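Local coordinates for conserved lipoprotein, putative (PDB 4L1N), which is of unknown function but is probably a membrane-anchored lipoprotein whose soluble part belongs to a family related to beta-propellers, at residues 123-126 against 130-133; 147-152 against 158-163. All blocks are in the same frame, centred on the assembly; numbering follows the deposited sequence.

Contact 1. Residues 123-126 against 130-133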
ATOM      1  N   ILE A 123      -0.494   3.492   1.252  1.00 49.62           N
ATOM      2  CA  ILE A 123       0.782   3.608   0.575  1.00 49.79           C
ATOM      3  C   ILE A 123       1.495   4.881   1.032  1.00 55.62           C
ATOM      4  O   ILE A 123       0.860   5.904   1.302  1.00 55.73           O
ATOM      5  CB  ILE A 123       0.685   3.533  -0.993  1.00 54.35           C
ATOM      6  CG1 ILE A 123       0.052   4.798  -1.631  1.00 55.60           C
ATOM      7  CG2 ILE A 123       0.036   2.228  -1.498  1.00 54.85           C
ATOM      8  CD1 ILE A 123       0.481   5.086  -2.973  1.00 54.45           C
ATOM      9  N   ASP A 124       2.824   4.794   1.122  1.00 53.77           N
ATOM     10  CA  ASP A 124       3.742   5.893   1.403  1.00 55.37           C
ATOM     11  C   ASP A 124       5.107   5.525   0.867  1.00 60.50           C
ATOM     12  O   ASP A 124       5.335   4.360   0.542  1.00 61.31           O
ATOM     13  CB  ASP A 124       3.798   6.278   2.871  1.00 56.81           C
ATOM     14  CG  ASP A 124       4.006   7.764   3.096  1.00 66.91           C
ATOM     15  OD1 ASP A 124       4.507   8.452   2.156  1.00 63.00           O
ATOM     16  OD2 ASP A 124       3.676   8.246   4.218  1.00 76.56           O
ATOM     17  N   TRP A 125       6.000   6.506   0.723  1.00 56.13           N
ATOM     18  CA  TRP A 125       7.296   6.254   0.107  1.00 55.30           C
ATOM     19  C   TRP A 125       8.311   5.655   1.072  1.00 57.95           C
ATOM     20  O   TRP A 125       8.379   6.060   2.230  1.00 59.24           O
ATOM     21  CB  TRP A 125       7.830   7.534  -0.531  1.00 55.61           C
ATOM     22  CG  TRP A 125       7.014   7.954  -1.716  1.00 57.12           C
ATOM     23  CD1 TRP A 125       5.972   8.835  -1.728  1.00 60.38           C
ATOM     24  CD2 TRP A 125       7.167   7.494  -3.071  1.00 57.67           C
ATOM     25  NE1 TRP A 125       5.500   8.996  -3.016  1.00 60.78           N
ATOM     26  CE2 TRP A 125       6.212   8.178  -3.857  1.00 62.32           C
ATOM     27  CE3 TRP A 125       8.041   6.589  -3.704  1.00 58.89           C
ATOM     28  CZ2 TRP A 125       6.080   7.956  -5.237  1.00 62.68           C
ATOM     29  CZ3 TRP A 125       7.921   6.387  -5.075  1.00 61.15           C
ATOM     30  CH2 TRP A 125       6.933   7.042  -5.819  1.00 62.48           C
ATOM     31  N   PHE A 126       9.088   4.669   0.583  1.00 52.41           N
ATOM     32  CA  PHE A 126      10.158   3.992   1.323  1.00 50.79           C
ATOM     33  C   PHE A 126      11.488   4.664   0.980  1.00 58.91           C
ATOM     34  O   PHE A 126      12.305   4.915   1.865  1.00 61.18           O
ATOM     35  CB  PHE A 126      10.188   2.483   1.008  1.00 50.47           C
ATOM     36  CG  PHE A 126      11.273   1.716   1.718  1.00 51.32           C
ATOM     37  CD1 PHE A 126      12.527   1.560   1.142  1.00 56.00           C
ATOM     38  CD2 PHE A 126      11.045   1.155   2.967  1.00 52.35           C
ATOM     39  CE1 PHE A 126      13.541   0.879   1.812  1.00 57.29           C
ATOM     40  CE2 PHE A 126      12.059   0.470   3.640  1.00 55.50           C
ATOM     41  CZ  PHE A 126      13.298   0.330   3.053  1.00 55.41           C
ATOM     42  N   ASN A 130      10.893   2.920  -4.325  1.00 61.07           N
ATOM     43  CA  ASN A 130       9.975   1.957  -3.717  1.00 57.59           C
ATOM     44  C   ASN A 130       8.938   2.619  -2.834  1.00 58.84           C
ATOM     45  O   ASN A 130       9.186   3.679  -2.259  1.00 58.78           O
ATOM     46  CB  ASN A 130      10.743   0.923  -2.881  1.00 54.74           C
ATOM     47  CG  ASN A 130      11.860   0.229  -3.607  1.00 62.94           C
ATOM     48  OD1 ASN A 130      11.680  -0.806  -4.237  1.00 54.76           O
ATOM     49  ND2 ASN A 130      13.048   0.778  -3.516  1.00 56.24           N
ATOM     50  N   LEU A 131       7.799   1.935  -2.676  1.00 53.41           N
ATOM     51  CA  LEU A 131       6.700   2.320  -1.799  1.00 51.55           C
ATOM     52  C   LEU A 131       6.575   1.359  -0.621  1.00 55.12           C
ATOM     53  O   LEU A 131       7.039   0.214  -0.685  1.00 55.82           O
ATOM     54  CB  LEU A 131       5.353   2.302  -2.553  1.00 50.93           C
ATOM     55  CG  LEU A 131       5.045   3.368  -3.587  1.00 56.16           C
ATOM     56  CD1 LEU A 131       3.940   2.906  -4.477  1.00 54.74           C
ATOM     57  CD2 LEU A 131       4.649   4.678  -2.935  1.00 59.78           C
HETATM   58  N   MSE A 132       5.913   1.833   0.441  1.00 48.20           N
HETATM   59  CA  MSE A 132       5.446   1.059   1.564  1.00 44.21           C
HETATM   60  C   MSE A 132       4.007   0.813   1.264  1.00 50.89           C
HETATM   61  O   MSE A 132       3.258   1.778   1.090  1.00 51.53           O
HETATM   62  CB  MSE A 132       5.622   1.799   2.883  1.00 44.38           C
HETATM   63  CG  MSE A 132       7.049   1.748   3.407  1.00 49.19           C
HETATM   64 SE   MSE A 132       7.207   2.638   5.087  0.75 52.26          SE
HETATM   65  CE  MSE A 132       6.236   4.312   4.707  1.00 49.84           C
ATOM     66  N   VAL A 133       3.622  -0.451   1.076  1.00 47.48           N
ATOM     67  CA  VAL A 133       2.236  -0.758   0.721  1.00 46.19           C
ATOM     68  C   VAL A 133       1.616  -1.701   1.767  1.00 49.50           C
ATOM     69  O   VAL A 133       2.193  -2.743   2.101  1.00 48.40           O
ATOM     70  CB  VAL A 133       2.108  -1.347  -0.724  1.00 49.30           C
ATOM     71  CG1 VAL A 133       0.645  -1.556  -1.117  1.00 48.81           C
ATOM     72  CG2 VAL A 133       2.810  -0.474  -1.753  1.00 50.19           C
TER
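Asp124 and Met132 form the central hydrogen-bonded pair of an antiparallel beta hairpin whose strand axes, over 123-125 and 130-133, approach to 4.4 Å at 145°. Asp124 N donates to Met132 O at 3.0 Å, and Met132 N returns a bond to Asp124 O. Near the turn, Phe126 N reaches Asn130 O at 3.0 Å. Ile123-Val133 and Trp125-Leu131 are the flanking non-hydrogen-bonded pairs. Strand 118-125 is one of the two edge strands of this large sheet within the chain, yet the hairpin is mostly buried.

Leu131 swings its CD2 methyl over one face of the Trp125 indole as a CH-pi contact, 3.9 Å from the centroid of the six-membered ring and 13° off the normal. The ring's NE1 bonds to Lys70 O, so the indole is held both by a face contact and by its polar edge. Ile123 and Val133 lie side by side, Ile123 CG2 being equally near both valine methyls, and Ile96 of strand 95-100 packs against this face.

Across the sheet, selenomethionine Met132 sets CG at the edge of the Phe126 ring. Its chain then bends at chi3 (-47°), which brings CE to 3.6 Å from Asp124 CB. The carboxylate of Asp124 turns back to its own strand: OD1 accepts Trp125 N at 2.8 Å, on the anti side and somewhat out of the carboxylate plane.

Contact 2. Residues 147-152 against 158-163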
ATOM      1  N   ILE A 147      -0.793  -6.722   5.799  1.00 43.14           N
ATOM      2  CA  ILE A 147       0.662  -6.905   5.764  1.00 41.18           C
ATOM      3  C   ILE A 147       1.289  -5.706   5.078  1.00 42.79           C
ATOM      4  O   ILE A 147       0.748  -5.224   4.076  1.00 42.69           O
ATOM      5  CB  ILE A 147       1.033  -8.254   5.079  1.00 44.50           C
ATOM      6  CG1 ILE A 147       0.310  -9.443   5.764  1.00 44.40           C
ATOM      7  CG2 ILE A 147       2.536  -8.480   5.077  1.00 45.92           C
ATOM      8  CD1 ILE A 147       0.090 -10.672   4.919  1.00 46.27           C
ATOM      9  N   LEU A 148       2.433  -5.233   5.622  1.00 37.28           N
ATOM     10  CA  LEU A 148       3.238  -4.136   5.073  1.00 37.45           C
ATOM     11  C   LEU A 148       4.330  -4.741   4.195  1.00 45.26           C
ATOM     12  O   LEU A 148       5.019  -5.698   4.598  1.00 45.36           O
ATOM     13  CB  LEU A 148       3.829  -3.280   6.217  1.00 37.00           C
ATOM     14  CG  LEU A 148       4.602  -1.998   5.904  1.00 41.24           C
ATOM     15  CD1 LEU A 148       3.686  -0.899   5.469  1.00 42.05           C
ATOM     16  CD2 LEU A 148       5.271  -1.472   7.160  1.00 39.22           C
ATOM     17  N   TYR A 149       4.435  -4.212   2.957  1.00 42.69           N
ATOM     18  CA  TYR A 149       5.398  -4.599   1.932  1.00 40.79           C
ATOM     19  C   TYR A 149       6.191  -3.411   1.439  1.00 44.60           C
ATOM     20  O   TYR A 149       5.701  -2.273   1.500  1.00 40.74           O
ATOM     21  CB  TYR A 149       4.666  -5.203   0.721  1.00 41.60           C
ATOM     22  CG  TYR A 149       3.902  -6.482   0.970  1.00 40.65           C
ATOM     23  CD1 TYR A 149       4.519  -7.724   0.837  1.00 41.73           C
ATOM     24  CD2 TYR A 149       2.554  -6.455   1.305  1.00 40.65           C
ATOM     25  CE1 TYR A 149       3.820  -8.908   1.080  1.00 40.27           C
ATOM     26  CE2 TYR A 149       1.840  -7.630   1.531  1.00 41.47           C
ATOM     27  CZ  TYR A 149       2.474  -8.855   1.415  1.00 48.28           C
ATOM     28  OH  TYR A 149       1.731 -10.002   1.577  1.00 46.51           O
ATOM     29  N   LYS A 150       7.396  -3.698   0.852  1.00 46.37           N
ATOM     30  CA  LYS A 150       8.275  -2.763   0.124  1.00 47.62           C
ATOM     31  C   LYS A 150       8.055  -3.073  -1.326  1.00 55.53           C
ATOM     32  O   LYS A 150       8.390  -4.182  -1.748  1.00 58.76           O
ATOM     33  CB  LYS A 150       9.745  -2.917   0.532  1.00 50.10           C
ATOM     34  CG  LYS A 150      10.688  -1.919  -0.152  1.00 55.28           C
ATOM     35  CD  LYS A 150      12.128  -2.069   0.337  1.00 55.10           C
ATOM     36  CE  LYS A 150      13.026  -2.797  -0.618  1.00 61.67           C
ATOM     37  NZ  LYS A 150      14.231  -1.988  -0.950  1.00 78.62           N
ATOM     38  N   VAL A 151       7.419  -2.167  -2.083  1.00 51.74           N
ATOM     39  CA  VAL A 151       7.086  -2.447  -3.490  1.00 52.17           C
ATOM     40  C   VAL A 151       7.820  -1.511  -4.467  1.00 58.02           C
ATOM     41  O   VAL A 151       7.681  -0.297  -4.381  1.00 58.43           O
ATOM     42  CB  VAL A 151       5.549  -2.372  -3.690  1.00 54.66           C
ATOM     43  CG1 VAL A 151       5.156  -2.649  -5.142  1.00 54.97           C
ATOM     44  CG2 VAL A 151       4.820  -3.318  -2.726  1.00 52.55           C
ATOM     45  N   ASN A 152       8.574  -2.096  -5.411  1.00 56.33           N
ATOM     46  CA  ASN A 152       9.303  -1.386  -6.463  1.00 57.43           C
ATOM     47  C   ASN A 152       8.302  -0.804  -7.462  1.00 61.20           C
ATOM     48  O   ASN A 152       7.536  -1.550  -8.076  1.00 59.44           O
ATOM     49  CB  ASN A 152      10.280  -2.327  -7.143  1.00 58.25           C
ATOM     50  CG  ASN A 152      11.318  -1.653  -8.015  1.00 79.15           C
ATOM     51  OD1 ASN A 152      11.023  -0.863  -8.924  1.00 71.92           O
ATOM     52  ND2 ASN A 152      12.565  -2.013  -7.792  1.00 70.08           N
ATOM     53  N   ALA A 158       7.822  -7.153  -4.764  1.00 54.56           N
ATOM     54  CA  ALA A 158       7.487  -6.807  -3.384  1.00 51.53           C
ATOM     55  C   ALA A 158       8.164  -7.714  -2.369  1.00 55.68           C
ATOM     56  O   ALA A 158       8.237  -8.921  -2.608  1.00 57.77           O
ATOM     57  CB  ALA A 158       5.976  -6.876  -3.200  1.00 50.78           C
ATOM     58  N   THR A 159       8.663  -7.134  -1.233  1.00 49.00           N
ATOM     59  CA  THR A 159       9.293  -7.851  -0.107  1.00 47.65           C
ATOM     60  C   THR A 159       8.556  -7.412   1.177  1.00 51.54           C
ATOM     61  O   THR A 159       8.244  -6.228   1.295  1.00 52.32           O
ATOM     62  CB  THR A 159      10.840  -7.636  -0.003  1.00 54.99           C
ATOM     63  OG1 THR A 159      11.141  -6.413   0.659  1.00 59.64           O
ATOM     64  CG2 THR A 159      11.552  -7.623  -1.326  1.00 57.53           C
ATOM     65  N   GLU A 160       8.277  -8.342   2.123  1.00 45.66           N
ATOM     66  CA  GLU A 160       7.586  -8.012   3.368  1.00 43.65           C
ATOM     67  C   GLU A 160       8.416  -7.112   4.239  1.00 49.60           C
ATOM     68  O   GLU A 160       9.630  -7.307   4.336  1.00 52.62           O
ATOM     69  CB  GLU A 160       7.244  -9.265   4.189  1.00 44.50           C
ATOM     70  CG  GLU A 160       6.264 -10.259   3.589  1.00 55.35           C
ATOM     71  CD  GLU A 160       5.949 -11.437   4.501  1.00 72.99           C
ATOM     72  OE1 GLU A 160       6.527 -11.514   5.610  1.00 65.67           O
ATOM     73  OE2 GLU A 160       5.151 -12.309   4.087  1.00 63.53           O
ATOM     74  N   LEU A 161       7.778  -6.145   4.900  1.00 43.77           N
ATOM     75  CA  LEU A 161       8.470  -5.285   5.859  1.00 42.57           C
ATOM     76  C   LEU A 161       7.985  -5.635   7.244  1.00 47.57           C
ATOM     77  O   LEU A 161       8.747  -5.571   8.216  1.00 49.11           O
ATOM     78  CB  LEU A 161       8.210  -3.796   5.587  1.00 41.89           C
ATOM     79  CG  LEU A 161       8.985  -3.129   4.501  1.00 47.41           C
ATOM     80  CD1 LEU A 161       8.434  -1.734   4.258  1.00 48.11           C
ATOM     81  CD2 LEU A 161      10.438  -3.056   4.858  1.00 49.37           C
ATOM     82  N   TYR A 162       6.678  -5.945   7.339  1.00 41.76           N
ATOM     83  CA  TYR A 162       6.031  -6.269   8.590  1.00 40.08           C
ATOM     84  C   TYR A 162       4.803  -7.144   8.358  1.00 42.72           C
ATOM     85  O   TYR A 162       3.785  -6.668   7.887  1.00 42.55           O
ATOM     86  CB  TYR A 162       5.642  -4.988   9.376  1.00 39.77           C
ATOM     87  CG  TYR A 162       5.513  -5.250  10.855  1.00 40.33           C
ATOM     88  CD1 TYR A 162       4.449  -5.985  11.363  1.00 42.23           C
ATOM     89  CD2 TYR A 162       6.506  -4.853  11.741  1.00 41.12           C
ATOM     90  CE1 TYR A 162       4.346  -6.271  12.720  1.00 40.17           C
ATOM     91  CE2 TYR A 162       6.429  -5.162  13.099  1.00 41.04           C
ATOM     92  CZ  TYR A 162       5.350  -5.885  13.578  1.00 41.78           C
ATOM     93  OH  TYR A 162       5.219  -6.187  14.908  1.00 43.60           O
ATOM     94  N   ASN A 163       4.912  -8.414   8.705  1.00 38.97           N
ATOM     95  CA  ASN A 163       3.828  -9.376   8.687  1.00 39.34           C
ATOM     96  C   ASN A 163       3.708  -9.914  10.098  1.00 46.64           C
ATOM     97  O   ASN A 163       4.664 -10.533  10.576  1.00 49.09           O
ATOM     98  CB  ASN A 163       4.102 -10.489   7.680  1.00 39.55           C
ATOM     99  CG  ASN A 163       3.074 -11.591   7.651  1.00 53.43           C
ATOM    100  OD1 ASN A 163       2.140 -11.648   8.459  1.00 44.26           O
ATOM    101  ND2 ASN A 163       3.219 -12.494   6.706  1.00 46.80           N
TER
HETATM  102  O   HOH W   1       3.288 -12.027   2.349  1.00 50.81           O
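Leu148 faces both Leu161 and Tyr162, a classic beta bulge in the antiparallel hairpin of strands 147-152 and 157-160, whose axes over 147-152 and 158-160 run at 148° with a closest approach of 4.4 Å. The evidence is a register shift of one residue between Leu148 and Tyr149, with two donors on one acceptor: Leu161 N at 2.8 Å and Tyr162 N at 3.2 Å both reach Leu148 O, from the same face of its carbonyl plane. Beyond the bulge the regular pairing resumes, Lys150 and Thr159 exchanging two backbone bonds.

Leu161 uses the extra position to turn CB toward Leu148 CG, at 4.0 Å, and its CG rests against Lys150 CB. Tyr162 places its CB beside Leu148 CB, and strand 180-188 lies against this face through Val183, which touches both Leu148 and Tyr162. Val151 CG2 and Ala158 CB meet at 3.8 Å on the other face, beside Met51 and Phe52 of strand 49-56.

Tyr149 and Glu160 extend alongside each other in the same direction, with Glu160 CG 3.8 Å from Tyr149 CE1 and the carboxylate turned 77° from the ring. Asn163 carries its CG anti to the backbone N (chi1 176°), alongside Ile147; its OD1 accepts from Lys165 N, while ND2 donates to Glu160 OE2 from above the carboxylate plane. That same OE2 accepts a bond from a water 2.6 Å away, which is also hydrogen-bonded to Tyr149 OH.

How the contacts relate
Contacts 1 and 2 are successive hairpins of one antiparallel sheet, their centres about 9 Å apart, joined where strand 130-137 pairs with strand 147-152. Leu131 O lies 2.8 Å from Val151 N, a probable hydrogen bond, and Val133 N lies at the same distance from Tyr149 O. Contact 1 is the more buried: six of its eight touching residues are buried, against three of eleven in contact 2. Its side chains meet chiefly through apolar groups, its one carboxylate turning to its own strand, whereas in contact 2 a carboxylate reaches an amide of its own segment and, through a water, a phenol of the other. Phe126 packs on both Lys150 and Leu161, linking the turn of the first hairpin to the second.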